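Local coordinates for similar to hydroxylamine oxidoreductase (Kuenenia stuttgartiensis, PDB 6H5L), which probably acts as an oxidoreductase, a multi-heme c protein of the reducing hydroxylamine oxidoreductase-like complex that carries electrons in an anammox bacterium, at residues G235-S247 with F465-Q479. Sequence-based numbering, arbitrary orientation.
Sequences GPDHPDAESYGES and FWYKLQGYKGTAHAQ. With HEC (heme c), chain I.
A heme ligand is steered here from the far side of its own ring: His-477, which binds the heme iron through NE2 at 2.0 Å and with His-284 makes it bis-histidine, gives its ND1 proton to OG of Ser-243, 2.9 Å away and only 7° out of the imidazole plane. The serine is fixed in turn, because OG, placed between its backbone N and carbonyl carbon (chi1 55°), donates to O of Pro-239, which Ser-243 N reaches from the opposite face. Beside this chain of bonds, the side chain of Lys-473, bent at chi2 and again at chi4, brings NZ to OD1 of Asp-240 in a salt bridge; the same amine also bonds a propionate of another heme c, while OD2 of Asp-240 accepts from His-233. Tyr-244 lays its ring alongside the heme, CE1 lying 3.4 Å from methyl CMC.

Farther from the iron the contact becomes more apolar. Pro-236 sets CB over the five-membered ring of Trp-466, 3.3 Å from its centroid, a CH-pi contact close to the ring normal, and its O takes a weak hydrogen bond from the Gln-470 amide. CG of Pro-239 rests against CG of Gln-470 at 3.6 Å. At the other end, NE2 of Gln-479 donates to O of Glu-246 (3.1 Å), approaching above the carbonyl plane; this amide also reaches Thr-231 of a third subunit, and its OE1 caps Val-482 N.

The contact thus packs helix 240-245, at a crossing angle of -33°, against the end of the long helix that delivers the axial His-477, so that both build one heme pocket. Hydrogen bonding from ND1 to a neutral hydroxyl should fix the rotation of the imidazole while lending it little anionic character, and the positive charge of Lys-473, set between the Asp-240 carboxylate and the propionate, probably offsets both acids.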
ATOM      1  N   GLY A 235     -23.509 -39.598   9.123  1.00 18.69           N
ATOM      2  CA  GLY A 235     -23.693 -41.027   9.053  1.00 25.96           C
ATOM      3  C   GLY A 235     -25.122 -41.493   8.873  1.00 24.13           C
ATOM      4  O   GLY A 235     -26.050 -40.707   8.652  1.00 25.37           O
ATOM      5  N   PRO A 236     -25.320 -42.808   8.988  1.00 25.71           N
ATOM      6  CA  PRO A 236     -26.600 -43.398   8.567  1.00 22.64           C
ATOM      7  C   PRO A 236     -27.762 -43.117   9.504  1.00 22.91           C
ATOM      8  O   PRO A 236     -28.913 -43.150   9.054  1.00 22.80           O
ATOM      9  CB  PRO A 236     -26.285 -44.899   8.498  1.00 22.02           C
ATOM     10  CG  PRO A 236     -24.782 -44.994   8.490  1.00 22.81           C
ATOM     11  CD  PRO A 236     -24.314 -43.834   9.298  1.00 21.91           C
ATOM     12  N   ASP A 237     -27.521 -42.867  10.789  1.00 23.99           N
ATOM     13  CA  ASP A 237     -28.622 -42.588  11.702  1.00 20.41           C
ATOM     14  C   ASP A 237     -28.816 -41.100  11.966  1.00 24.88           C
ATOM     15  O   ASP A 237     -29.793 -40.728  12.626  1.00 24.01           O
ATOM     16  CB  ASP A 237     -28.427 -43.332  13.031  1.00 23.81           C
ATOM     17  CG  ASP A 237     -27.151 -42.940  13.743  1.00 26.53           C
ATOM     18  OD1 ASP A 237     -26.133 -42.704  13.059  1.00 31.62           O
ATOM     19  OD2 ASP A 237     -27.169 -42.871  14.990  1.00 30.63           O
ATOM     20  N   HIS A 238     -27.918 -40.249  11.476  1.00 19.34           N
ATOM     21  CA  HIS A 238     -28.084 -38.802  11.539  1.00 23.00           C
ATOM     22  C   HIS A 238     -27.162 -38.133  10.526  1.00 25.10           C
ATOM     23  O   HIS A 238     -26.087 -37.643  10.892  1.00 25.99           O
ATOM     24  CB  HIS A 238     -27.815 -38.274  12.952  1.00 23.79           C
ATOM     25  CG  HIS A 238     -26.726 -39.002  13.677  1.00 24.98           C
ATOM     26  ND1 HIS A 238     -25.400 -38.917  13.312  1.00 26.99           N
ATOM     27  CD2 HIS A 238     -26.768 -39.822  14.754  1.00 29.12           C
ATOM     28  CE1 HIS A 238     -24.673 -39.658  14.131  1.00 26.98           C
ATOM     29  NE2 HIS A 238     -25.479 -40.218  15.013  1.00 31.64           N
ATOM     30  N   PRO A 239     -27.542 -38.095   9.244  1.00 20.67           N
ATOM     31  CA  PRO A 239     -26.689 -37.486   8.209  1.00 17.51           C
ATOM     32  C   PRO A 239     -26.806 -35.966   8.182  1.00 20.04           C
ATOM     33  O   PRO A 239     -27.145 -35.354   7.166  1.00 15.68           O
ATOM     34  CB  PRO A 239     -27.224 -38.137   6.928  1.00 16.57           C
ATOM     35  CG  PRO A 239     -28.678 -38.294   7.208  1.00 14.44           C
ATOM     36  CD  PRO A 239     -28.788 -38.638   8.675  1.00 21.93           C
ATOM     37  N   ASP A 240     -26.523 -35.340   9.324  1.00 20.91           N
ATOM     38  CA  ASP A 240     -26.720 -33.901   9.441  1.00 18.89           C
ATOM     39  C   ASP A 240     -25.686 -33.129   8.633  1.00 16.52           C
ATOM     40  O   ASP A 240     -26.021 -32.139   7.972  1.00 19.90           O
ATOM     41  CB  ASP A 240     -26.667 -33.490  10.908  1.00 17.65           C
ATOM     42  CG  ASP A 240     -27.614 -34.290  11.768  1.00 20.10           C
ATOM     43  OD1 ASP A 240     -28.705 -34.643  11.277  1.00 27.26           O
ATOM     44  OD2 ASP A 240     -27.266 -34.571  12.933  1.00 17.49           O
ATOM     45  N   ALA A 241     -24.422 -33.557   8.684  1.00 18.34           N
ATOM     46  CA  ALA A 241     -23.376 -32.873   7.931  1.00 15.21           C
ATOM     47  C   ALA A 241     -23.620 -32.970   6.430  1.00 15.26           C
ATOM     48  O   ALA A 241     -23.462 -31.984   5.700  1.00 18.37           O
ATOM     49  CB  ALA A 241     -22.010 -33.455   8.290  1.00 13.02           C
ATOM     50  N   GLU A 242     -24.007 -34.154   5.951  1.00 14.75           N
ATOM     51  CA  GLU A 242     -24.236 -34.333   4.521  1.00 13.75           C
ATOM     52  C   GLU A 242     -25.476 -33.579   4.059  1.00 17.04           C
ATOM     53  O   GLU A 242     -25.463 -32.942   3.000  1.00 22.41           O
ATOM     54  CB  GLU A 242     -24.362 -35.820   4.187  1.00 16.32           C
ATOM     55  CG  GLU A 242     -23.197 -36.683   4.651  1.00 13.70           C
ATOM     56  CD  GLU A 242     -23.394 -37.231   6.052  1.00 18.04           C
ATOM     57  OE1 GLU A 242     -23.910 -36.492   6.917  1.00 23.64           O
ATOM     58  OE2 GLU A 242     -23.043 -38.405   6.285  1.00 23.93           O
ATOM     59  N   SER A 243     -26.558 -33.639   4.840  1.00 16.97           N
ATOM     60  CA  SER A 243     -27.802 -33.003   4.418  1.00 17.79           C
ATOM     61  C   SER A 243     -27.682 -31.484   4.413  1.00 16.79           C
ATOM     62  O   SER A 243     -28.212 -30.820   3.515  1.00 21.26           O
ATOM     63  CB  SER A 243     -28.955 -33.448   5.316  1.00 13.98           C
ATOM     64  OG  SER A 243     -28.671 -33.193   6.680  1.00 23.61           O
ATOM     65  N   TYR A 244     -26.997 -30.909   5.400  1.00 17.75           N
ATOM     66  CA  TYR A 244     -26.790 -29.464   5.387  1.00 19.00           C
ATOM     67  C   TYR A 244     -25.747 -29.070   4.350  1.00 21.99           C
ATOM     68  O   TYR A 244     -25.988 -28.187   3.519  1.00 28.84           O
ATOM     69  CB  TYR A 244     -26.371 -28.963   6.768  1.00 11.22           C
ATOM     70  CG  TYR A 244     -25.796 -27.561   6.719  1.00 23.77           C
ATOM     71  CD1 TYR A 244     -26.623 -26.459   6.547  1.00 21.68           C
ATOM     72  CD2 TYR A 244     -24.427 -27.342   6.829  1.00 20.71           C
ATOM     73  CE1 TYR A 244     -26.104 -25.177   6.489  1.00 18.50           C
ATOM     74  CE2 TYR A 244     -23.900 -26.063   6.776  1.00 14.51           C
ATOM     75  CZ  TYR A 244     -24.747 -24.985   6.607  1.00 20.46           C
ATOM     76  OH  TYR A 244     -24.240 -23.709   6.552  1.00 14.92           O
ATOM     77  N   GLY A 245     -24.571 -29.702   4.405  1.00 21.40           N
ATOM     78  CA  GLY A 245     -23.479 -29.323   3.520  1.00 21.08           C
ATOM     79  C   GLY A 245     -23.862 -29.332   2.055  1.00 24.33           C
ATOM     80  O   GLY A 245     -23.444 -28.461   1.290  1.00 28.26           O
ATOM     81  N   GLU A 246     -24.668 -30.308   1.647  1.00 19.04           N
ATOM     82  CA  GLU A 246     -25.070 -30.437   0.255  1.00 25.18           C
ATOM     83  C   GLU A 246     -26.360 -29.696  -0.063  1.00 20.66           C
ATOM     84  O   GLU A 246     -26.838 -29.776  -1.200  1.00 20.30           O
ATOM     85  CB  GLU A 246     -25.213 -31.916  -0.117  1.00 22.36           C
ATOM     86  CG  GLU A 246     -23.965 -32.733   0.168  1.00 27.51           C
ATOM     87  CD  GLU A 246     -22.710 -32.096  -0.399  1.00 29.02           C
ATOM     88  OE1 GLU A 246     -22.733 -31.668  -1.571  1.00 25.10           O
ATOM     89  OE2 GLU A 246     -21.700 -32.018   0.330  1.00 28.35           O
ATOM     90  N   SER A 247     -26.939 -28.987   0.903  1.00 17.80           N
ATOM     91  CA  SER A 247     -28.082 -28.138   0.612  1.00 21.78           C
ATOM     92  C   SER A 247     -27.611 -26.807   0.026  1.00 25.61           C
ATOM     93  O   SER A 247     -26.426 -26.467   0.061  1.00 22.73           O
ATOM     94  CB  SER A 247     -28.914 -27.895   1.872  1.00 15.61           C
ATOM     95  OG  SER A 247     -28.217 -27.075   2.795  1.00 17.50           O
ATOM     96  N   PHE A 465     -34.552 -46.773  11.809  1.00 17.17           N
ATOM     97  CA  PHE A 465     -33.408 -46.156  12.465  1.00 17.64           C
ATOM     98  C   PHE A 465     -32.343 -45.653  11.500  1.00 21.91           C
ATOM     99  O   PHE A 465     -31.469 -44.887  11.922  1.00 31.50           O
ATOM    100  CB  PHE A 465     -32.767 -47.136  13.462  1.00 19.42           C
ATOM    101  CG  PHE A 465     -31.844 -46.477  14.449  1.00 23.37           C
ATOM    102  CD1 PHE A 465     -32.353 -45.748  15.512  1.00 23.95           C
ATOM    103  CD2 PHE A 465     -30.469 -46.584  14.315  1.00 24.88           C
ATOM    104  CE1 PHE A 465     -31.509 -45.137  16.421  1.00 20.38           C
ATOM    105  CE2 PHE A 465     -29.620 -45.976  15.222  1.00 28.24           C
ATOM    106  CZ  PHE A 465     -30.141 -45.252  16.277  1.00 27.77           C
ATOM    107  N   TRP A 466     -32.376 -46.058  10.232  1.00 19.62           N
ATOM    108  CA  TRP A 466     -31.437 -45.548   9.241  1.00 21.48           C
ATOM    109  C   TRP A 466     -32.132 -44.723   8.167  1.00 24.31           C
ATOM    110  O   TRP A 466     -31.836 -43.537   8.002  1.00 29.91           O
ATOM    111  CB  TRP A 466     -30.671 -46.704   8.583  1.00 20.44           C
ATOM    112  CG  TRP A 466     -29.356 -47.021   9.203  1.00 17.04           C
ATOM    113  CD1 TRP A 466     -28.870 -46.553  10.388  1.00 18.82           C
ATOM    114  CD2 TRP A 466     -28.345 -47.879   8.663  1.00 23.18           C
ATOM    115  NE1 TRP A 466     -27.619 -47.074  10.623  1.00 20.89           N
ATOM    116  CE2 TRP A 466     -27.276 -47.891   9.578  1.00 26.65           C
ATOM    117  CE3 TRP A 466     -28.242 -48.641   7.494  1.00 16.60           C
ATOM    118  CZ2 TRP A 466     -26.115 -48.632   9.360  1.00 26.28           C
ATOM    119  CZ3 TRP A 466     -27.090 -49.378   7.280  1.00 13.83           C
ATOM    120  CH2 TRP A 466     -26.042 -49.368   8.208  1.00 23.12           C
ATOM    121  N   TYR A 467     -33.084 -45.317   7.452  1.00 22.38           N
ATOM    122  CA  TYR A 467     -33.593 -44.683   6.245  1.00 25.36           C
ATOM    123  C   TYR A 467     -34.692 -43.675   6.552  1.00 27.92           C
ATOM    124  O   TYR A 467     -34.794 -42.650   5.869  1.00 24.22           O
ATOM    125  CB  TYR A 467     -34.067 -45.755   5.270  1.00 20.85           C
ATOM    126  CG  TYR A 467     -32.966 -46.736   4.922  1.00 25.56           C
ATOM    127  CD1 TYR A 467     -31.697 -46.288   4.574  1.00 26.33           C
ATOM    128  CD2 TYR A 467     -33.187 -48.106   4.971  1.00 20.87           C
ATOM    129  CE1 TYR A 467     -30.683 -47.176   4.263  1.00 19.78           C
ATOM    130  CE2 TYR A 467     -32.178 -49.002   4.664  1.00 25.35           C
ATOM    131  CZ  TYR A 467     -30.928 -48.532   4.311  1.00 25.47           C
ATOM    132  OH  TYR A 467     -29.921 -49.417   4.006  1.00 24.01           O
ATOM    133  N   LYS A 468     -35.515 -43.940   7.567  1.00 26.30           N
ATOM    134  CA  LYS A 468     -36.446 -42.917   8.027  1.00 25.53           C
ATOM    135  C   LYS A 468     -35.699 -41.699   8.552  1.00 25.57           C
ATOM    136  O   LYS A 468     -36.099 -40.558   8.293  1.00 21.50           O
ATOM    137  CB  LYS A 468     -37.377 -43.483   9.101  1.00 21.93           C
ATOM    138  CG  LYS A 468     -38.178 -42.415   9.836  1.00 17.07           C
ATOM    139  CD  LYS A 468     -39.459 -42.971  10.441  1.00 22.04           C
ATOM    140  CE  LYS A 468     -39.178 -44.012  11.512  1.00 18.24           C
ATOM    141  NZ  LYS A 468     -38.486 -43.439  12.698  1.00 18.98           N
ATOM    142  N   LEU A 469     -34.598 -41.922   9.274  1.00 22.32           N
ATOM    143  CA  LEU A 469     -33.858 -40.809   9.861  1.00 23.68           C
ATOM    144  C   LEU A 469     -33.089 -40.018   8.808  1.00 25.88           C
ATOM    145  O   LEU A 469     -32.950 -38.797   8.935  1.00 19.88           O
ATOM    146  CB  LEU A 469     -32.909 -41.321  10.945  1.00 22.20           C
ATOM    147  CG  LEU A 469     -33.540 -42.146  12.071  1.00 15.96           C
ATOM    148  CD1 LEU A 469     -32.593 -42.255  13.254  1.00 17.41           C
ATOM    149  CD2 LEU A 469     -34.869 -41.554  12.504  1.00 13.06           C
ATOM    150  N   GLN A 470     -32.580 -40.690   7.770  1.00 27.01           N
ATOM    151  CA  GLN A 470     -31.856 -39.977   6.722  1.00 19.17           C
ATOM    152  C   GLN A 470     -32.799 -39.126   5.881  1.00 20.35           C
ATOM    153  O   GLN A 470     -32.493 -37.967   5.579  1.00 20.53           O
ATOM    154  CB  GLN A 470     -31.086 -40.966   5.847  1.00 19.82           C
ATOM    155  CG  GLN A 470     -29.887 -41.581   6.546  1.00 19.95           C
ATOM    156  CD  GLN A 470     -29.196 -42.646   5.721  1.00 21.07           C
ATOM    157  OE1 GLN A 470     -28.664 -42.370   4.647  1.00 28.38           O
ATOM    158  NE2 GLN A 470     -29.198 -43.875   6.223  1.00 21.19           N
ATOM    159  N   GLY A 471     -33.948 -39.680   5.493  1.00 23.17           N
ATOM    160  CA  GLY A 471     -34.952 -38.872   4.823  1.00 21.24           C
ATOM    161  C   GLY A 471     -35.481 -37.757   5.701  1.00 22.76           C
ATOM    162  O   GLY A 471     -35.820 -36.679   5.207  1.00 20.13           O
ATOM    163  N   TYR A 472     -35.564 -38.003   7.010  1.00 19.65           N
ATOM    164  CA  TYR A 472     -35.971 -36.961   7.948  1.00 19.90           C
ATOM    165  C   TYR A 472     -34.984 -35.799   7.937  1.00 19.35           C
ATOM    166  O   TYR A 472     -35.375 -34.639   7.766  1.00 19.67           O
ATOM    167  CB  TYR A 472     -36.103 -37.559   9.351  1.00 22.18           C
ATOM    168  CG  TYR A 472     -36.056 -36.567  10.496  1.00 23.80           C
ATOM    169  CD1 TYR A 472     -36.850 -35.426  10.498  1.00 14.93           C
ATOM    170  CD2 TYR A 472     -35.237 -36.795  11.593  1.00 19.88           C
ATOM    171  CE1 TYR A 472     -36.810 -34.532  11.551  1.00 15.41           C
ATOM    172  CE2 TYR A 472     -35.196 -35.910  12.650  1.00 18.76           C
ATOM    173  CZ  TYR A 472     -35.981 -34.780  12.624  1.00 18.37           C
ATOM    174  OH  TYR A 472     -35.932 -33.901  13.679  1.00 23.74           O
ATOM    175  N   LYS A 473     -33.696 -36.095   8.120  1.00 14.81           N
ATOM    176  CA  LYS A 473     -32.694 -35.036   8.146  1.00 20.57           C
ATOM    177  C   LYS A 473     -32.538 -34.373   6.784  1.00 23.14           C
ATOM    178  O   LYS A 473     -32.285 -33.164   6.713  1.00 17.27           O
ATOM    179  CB  LYS A 473     -31.357 -35.594   8.631  1.00 21.63           C
ATOM    180  CG  LYS A 473     -31.372 -36.019  10.091  1.00 17.56           C
ATOM    181  CD  LYS A 473     -31.884 -34.894  10.978  1.00 18.56           C
ATOM    182  CE  LYS A 473     -31.808 -35.271  12.446  1.00 19.33           C
ATOM    183  NZ  LYS A 473     -30.408 -35.498  12.890  1.00 23.09           N
ATOM    184  N   GLY A 474     -32.686 -35.134   5.699  1.00 18.88           N
ATOM    185  CA  GLY A 474     -32.647 -34.531   4.376  1.00 17.09           C
ATOM    186  C   GLY A 474     -33.812 -33.590   4.133  1.00 19.38           C
ATOM    187  O   GLY A 474     -33.647 -32.528   3.526  1.00 15.76           O
ATOM    188  N   THR A 475     -35.005 -33.964   4.606  1.00 19.24           N
ATOM    189  CA  THR A 475     -36.168 -33.095   4.457  1.00 18.94           C
ATOM    190  C   THR A 475     -36.052 -31.860   5.343  1.00 16.17           C
ATOM    191  O   THR A 475     -36.385 -30.749   4.915  1.00 15.51           O
ATOM    192  CB  THR A 475     -37.449 -33.868   4.781  1.00 15.06           C
ATOM    193  OG1 THR A 475     -37.551 -35.007   3.919  1.00 16.05           O
ATOM    194  CG2 THR A 475     -38.675 -32.984   4.592  1.00 13.93           C
ATOM    195  N   ALA A 476     -35.566 -32.033   6.574  1.00 15.19           N
ATOM    196  CA  ALA A 476     -35.489 -30.907   7.498  1.00 18.75           C
ATOM    197  C   ALA A 476     -34.381 -29.931   7.119  1.00 17.12           C
ATOM    198  O   ALA A 476     -34.503 -28.729   7.382  1.00 16.79           O
ATOM    199  CB  ALA A 476     -35.284 -31.411   8.927  1.00 12.93           C
ATOM    200  N   HIS A 477     -33.303 -30.418   6.509  1.00 18.03           N
ATOM    201  CA  HIS A 477     -32.168 -29.580   6.144  1.00 15.29           C
ATOM    202  C   HIS A 477     -32.164 -29.193   4.669  1.00 18.48           C
ATOM    203  O   HIS A 477     -31.151 -28.684   4.177  1.00 22.32           O
ATOM    204  CB  HIS A 477     -30.859 -30.281   6.510  1.00 13.33           C
ATOM    205  CG  HIS A 477     -30.605 -30.347   7.985  1.00 14.26           C
ATOM    206  ND1 HIS A 477     -29.899 -31.373   8.573  1.00 15.59           N
ATOM    207  CD2 HIS A 477     -30.961 -29.511   8.989  1.00 12.70           C
ATOM    208  CE1 HIS A 477     -29.831 -31.168   9.877  1.00 19.30           C
ATOM    209  NE2 HIS A 477     -30.467 -30.044  10.155  1.00 21.57           N
ATOM    210  N   ALA A 478     -33.269 -29.431   3.957  1.00 19.45           N
ATOM    211  CA  ALA A 478     -33.453 -28.971   2.578  1.00 16.97           C
ATOM    212  C   ALA A 478     -32.420 -29.581   1.630  1.00 21.83           C
ATOM    213  O   ALA A 478     -31.792 -28.889   0.827  1.00 18.92           O
ATOM    214  CB  ALA A 478     -33.434 -27.441   2.501  1.00 15.52           C
ATOM    215  N   GLN A 479     -32.251 -30.897   1.725  1.00 18.99           N
ATOM    216  CA  GLN A 479     -31.414 -31.658   0.798  1.00 18.93           C
ATOM    217  C   GLN A 479     -32.310 -32.706   0.148  1.00 20.11           C
ATOM    218  O   GLN A 479     -32.663 -33.708   0.779  1.00 22.90           O
ATOM    219  CB  GLN A 479     -30.223 -32.291   1.512  1.00 20.65           C
ATOM    220  CG  GLN A 479     -28.937 -32.268   0.699  1.00 17.32           C
ATOM    221  CD  GLN A 479     -29.096 -32.906  -0.666  1.00 24.42           C
ATOM    222  OE1 GLN A 479     -29.647 -33.998  -0.792  1.00 32.29           O
ATOM    223  NE2 GLN A 479     -28.620 -32.220  -1.699  1.00 19.60           N
TER
HETATM  224 FE   HEC I 607     -30.604 -28.925  11.810  1.00 20.92          FE
HETATM  225  CHA HEC I 607     -33.186 -30.840  12.835  1.00 17.31           C
HETATM  226  CHB HEC I 607     -28.363 -31.070  13.327  1.00 21.03           C
HETATM  227  CHC HEC I 607     -27.963 -27.155  10.507  1.00 19.97           C
HETATM  228  CHD HEC I 607     -32.738 -26.387  10.836  1.00 17.96           C
HETATM  229  NA  HEC I 607     -30.733 -30.691  12.802  1.00 19.95           N
HETATM  230  C1A HEC I 607     -31.929 -31.194  13.275  1.00 21.40           C
HETATM  231  C2A HEC I 607     -31.618 -32.156  14.310  1.00 21.40           C
HETATM  232  C3A HEC I 607     -30.293 -32.220  14.448  1.00 18.89           C
HETATM  233  C4A HEC I 607     -29.707 -31.299  13.501  1.00 20.53           C
HETATM  234  CMA HEC I 607     -29.514 -33.115  15.435  1.00 21.85           C
HETATM  235  CAA HEC I 607     -32.645 -32.963  15.117  1.00 17.61           C
HETATM  236  CBA HEC I 607     -33.064 -32.147  16.331  1.00 16.48           C
HETATM  237  CGA HEC I 607     -34.334 -31.408  16.007  1.00 17.77           C
HETATM  238  O1A HEC I 607     -34.302 -30.151  15.976  1.00 19.89           O
HETATM  239  O2A HEC I 607     -35.373 -32.074  15.770  1.00 27.65           O
HETATM  240  NB  HEC I 607     -28.541 -29.055  11.945  1.00 17.12           N
HETATM  241  C1B HEC I 607     -27.832 -30.084  12.531  1.00 16.39           C
HETATM  242  C2B HEC I 607     -26.443 -29.955  12.148  1.00 11.74           C
HETATM  243  C3B HEC I 607     -26.327 -28.872  11.378  1.00 13.11           C
HETATM  244  C4B HEC I 607     -27.646 -28.286  11.228  1.00 15.28           C
HETATM  245  CMB HEC I 607     -25.302 -30.885  12.609  1.00 10.75           C
HETATM  246  CAB HEC I 607     -25.023 -28.338  10.746  1.00 11.92           C
HETATM  247  CBB HEC I 607     -24.443 -29.324   9.706  1.00 11.03           C
HETATM  248  NC  HEC I 607     -30.387 -27.086  10.899  1.00 19.34           N
HETATM  249  C1C HEC I 607     -29.213 -26.593  10.364  1.00 17.48           C
HETATM  250  C2C HEC I 607     -29.548 -25.490   9.481  1.00 14.98           C
HETATM  251  C3C HEC I 607     -30.830 -25.181   9.705  1.00 22.89           C
HETATM  252  C4C HEC I 607     -31.408 -26.240  10.512  1.00 18.70           C
HETATM  253  CMC HEC I 607     -28.506 -24.532   8.864  1.00 17.12           C
HETATM  254  CAC HEC I 607     -31.611 -24.007   9.069  1.00 18.69           C
HETATM  255  CBC HEC I 607     -31.795 -24.238   7.554  1.00 31.57           C
HETATM  256  ND  HEC I 607     -32.656 -28.641  11.845  1.00 20.51           N
HETATM  257  C1D HEC I 607     -33.326 -27.528  11.342  1.00 22.54           C
HETATM  258  C2D HEC I 607     -34.750 -27.764  11.443  1.00 18.66           C
HETATM  259  C3D HEC I 607     -34.889 -29.159  12.066  1.00 17.36           C
HETATM  260  C4D HEC I 607     -33.538 -29.624  12.285  1.00 20.17           C
HETATM  261  CMD HEC I 607     -35.892 -26.818  11.012  1.00 14.29           C
HETATM  262  CAD HEC I 607     -36.199 -29.899  12.405  1.00 22.69           C
HETATM  263  CBD HEC I 607     -36.717 -29.341  13.728  1.00 20.82           C
HETATM  264  CGD HEC I 607     -37.964 -30.069  14.149  1.00 19.22           C
HETATM  265  O1D HEC I 607     -39.057 -29.746  13.618  1.00 24.31           O
HETATM  266  O2D HEC I 607     -37.863 -30.967  15.024  1.00 19.80           O